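Local coordinates for protein TRAP dicarboxylate transporter-DctP subunit (Desulfovibrio salexigens, PDB 4N6D) that probably captures a small organic acid in the periplasm, as the solute-binding subunit of a TRAP transporter, and delivers it to the membrane permease, at residues Phe102-Val107 against Ala323-Asp328. Sequence-based numbering, arbitrary orientation. Where two conformers were deposited one is given.
Sequences FPLSSV and AAVLSD
Val107 meets Val325 and Leu326 of helix 322-337, while Leu104, three residues earlier in the loop, reaches the same helix; all three pairings are between methyl groups. Both methyl groups of Val107 take part: CG1 rests on Val325 CG1 at 3.9 Å, and CG2, anti to the backbone N, lies closest to Leu326 CD2, at 3.6 Å, and near Val325 CG1 as well. Val325 is likewise shared: its CG1 faces Val107, and its CG2 takes Leu104 CD1 at 3.9 Å. Leu104 gets there by holding CG anti to its backbone N (chi1 -170°), which carries its end closer to the helix.

Hydrogen bonds stay within each segment or run to other parts of the chain. Phe102 O accepts both Ser106 N, at 3.0 Å, and Ser106 OG, at 2.7 Å, from opposite faces of its carbonyl plane, tying the turn closed. Ser106 OG is also hydrogen-bonded to Trp311 NE1, and Val107 and Val325 touch Trp311 of helix 294-317. Leu127 of helix 117-131 covers Leu104 and Val107, and Tyr131 covers Leu104 and Val325.

The C-terminal helix is thus joined to this loop of the solute-binding fold by mostly buried aliphatic contact, probably resting on van der Waals contact and methyl burial without directional bonds.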
loop_
_atom_site.group_PDB
_atom_site.type_symbol
_atom_site.label_atom_id
_atom_site.label_comp_id
_atom_site.label_asym_id
_atom_site.label_seq_id
_atom_site.Cartn_x
_atom_site.Cartn_y
_atom_site.Cartn_z
ATOM N N PHE A 102 -7.541 7.671 10.580
ATOM C CA PHE A 102 -6.266 7.043 10.975
ATOM C C PHE A 102 -5.144 8.073 11.057
ATOM O O PHE A 102 -4.204 8.045 10.278
ATOM C CB PHE A 102 -5.914 5.948 9.974
ATOM C CG PHE A 102 -6.999 4.916 9.839
ATOM C CD1 PHE A 102 -7.192 3.975 10.818
ATOM C CD2 PHE A 102 -7.837 4.906 8.730
ATOM C CE1 PHE A 102 -8.193 3.040 10.708
ATOM C CE2 PHE A 102 -8.854 3.963 8.639
ATOM C CZ PHE A 102 -9.012 3.038 9.620
ATOM N N PRO A 103 -5.245 8.997 12.011
ATOM C CA PRO A 103 -4.267 10.092 12.053
ATOM C C PRO A 103 -2.839 9.639 12.250
ATOM O O PRO A 103 -1.931 10.352 11.801
ATOM C CB PRO A 103 -4.714 10.922 13.250
ATOM C CG PRO A 103 -5.652 10.054 14.020
ATOM C CD PRO A 103 -6.322 9.197 12.996
ATOM N N LEU A 104 -2.617 8.517 12.926
ATOM C CA LEU A 104 -1.226 8.051 13.088
ATOM C C LEU A 104 -0.785 7.232 11.896
ATOM O O LEU A 104 0.211 7.573 11.247
ATOM C CB LEU A 104 -1.029 7.236 14.366
ATOM C CG LEU A 104 0.463 6.977 14.634
ATOM C CD1 LEU A 104 0.780 7.227 16.095
ATOM C CD2 LEU A 104 0.771 5.574 14.235
ATOM N N SER A 105 -1.510 6.145 11.600
ATOM C CA SER A 105 -1.057 5.194 10.588
ATOM C C SER A 105 -1.047 5.770 9.186
ATOM O O SER A 105 -0.313 5.281 8.327
ATOM C CB SER A 105 -1.888 3.909 10.611
ATOM O OG SER A 105 -1.822 3.287 11.903
ATOM N N SER A 106 -1.863 6.794 8.948
ATOM C CA SER A 106 -1.875 7.495 7.660
ATOM C C SER A 106 -0.513 8.114 7.281
ATOM O O SER A 106 -0.316 8.554 6.153
ATOM C CB SER A 106 -2.956 8.569 7.650
ATOM O OG SER A 106 -2.738 9.546 8.647
ATOM N N VAL A 107 0.416 8.161 8.234
ATOM C CA VAL A 107 1.753 8.668 7.924
ATOM C C VAL A 107 2.310 7.868 6.763
ATOM O O VAL A 107 3.073 8.396 5.909
ATOM C CB VAL A 107 2.689 8.602 9.156
ATOM C CG1 VAL A 107 3.008 7.169 9.528
ATOM C CG2 VAL A 107 3.964 9.397 8.903
ATOM N N ALA A 323 6.061 14.820 14.473
ATOM C CA ALA A 323 7.506 14.794 14.237
ATOM C C ALA A 323 8.112 13.524 14.833
ATOM O O ALA A 323 9.025 12.902 14.233
ATOM C CB ALA A 323 8.192 16.039 14.785
ATOM N N ALA A 324 7.625 13.109 16.000
ATOM C CA ALA A 324 8.153 11.902 16.617
ATOM C C ALA A 324 7.856 10.678 15.766
ATOM O O ALA A 324 8.700 9.777 15.625
ATOM C CB ALA A 324 7.624 11.726 18.038
ATOM N N VAL A 325 6.642 10.620 15.216
ATOM C CA VAL A 325 6.247 9.509 14.375
ATOM C C VAL A 325 7.113 9.479 13.112
ATOM O O VAL A 325 7.604 8.412 12.717
ATOM C CB VAL A 325 4.766 9.627 13.971
ATOM C CG1 VAL A 325 4.405 8.596 12.908
ATOM C CG2 VAL A 325 3.854 9.469 15.199
ATOM N N LEU A 326 7.306 10.630 12.466
ATOM C CA LEU A 326 8.112 10.669 11.243
ATOM C C LEU A 326 9.545 10.219 11.506
ATOM O O LEU A 326 10.144 9.532 10.702
ATOM C CB LEU A 326 8.125 12.062 10.623
ATOM C CG LEU A 326 6.799 12.493 9.977
ATOM C CD1 LEU A 326 6.679 13.995 9.861
ATOM C CD2 LEU A 326 6.625 11.826 8.632
ATOM N N SER A 327 10.108 10.622 12.628
ATOM C CA SER A 327 11.444 10.157 12.998
ATOM C C SER A 327 11.462 8.642 13.087
ATOM O O SER A 327 12.332 7.967 12.525
ATOM C CB SER A 327 11.851 10.719 14.347
ATOM O OG SER A 327 12.046 12.113 14.280
ATOM N N ASP A 328 10.509 8.100 13.827
ATOM C CA ASP A 328 10.445 6.667 14.006
ATOM C C ASP A 328 10.265 5.913 12.688
ATOM O O ASP A 328 10.819 4.829 12.511
ATOM C CB ASP A 328 9.323 6.303 14.969
ATOM C CG ASP A 328 9.646 6.661 16.398
ATOM O OD1 ASP A 328 10.825 6.978 16.684
ATOM O OD2 ASP A 328 8.710 6.602 17.238
#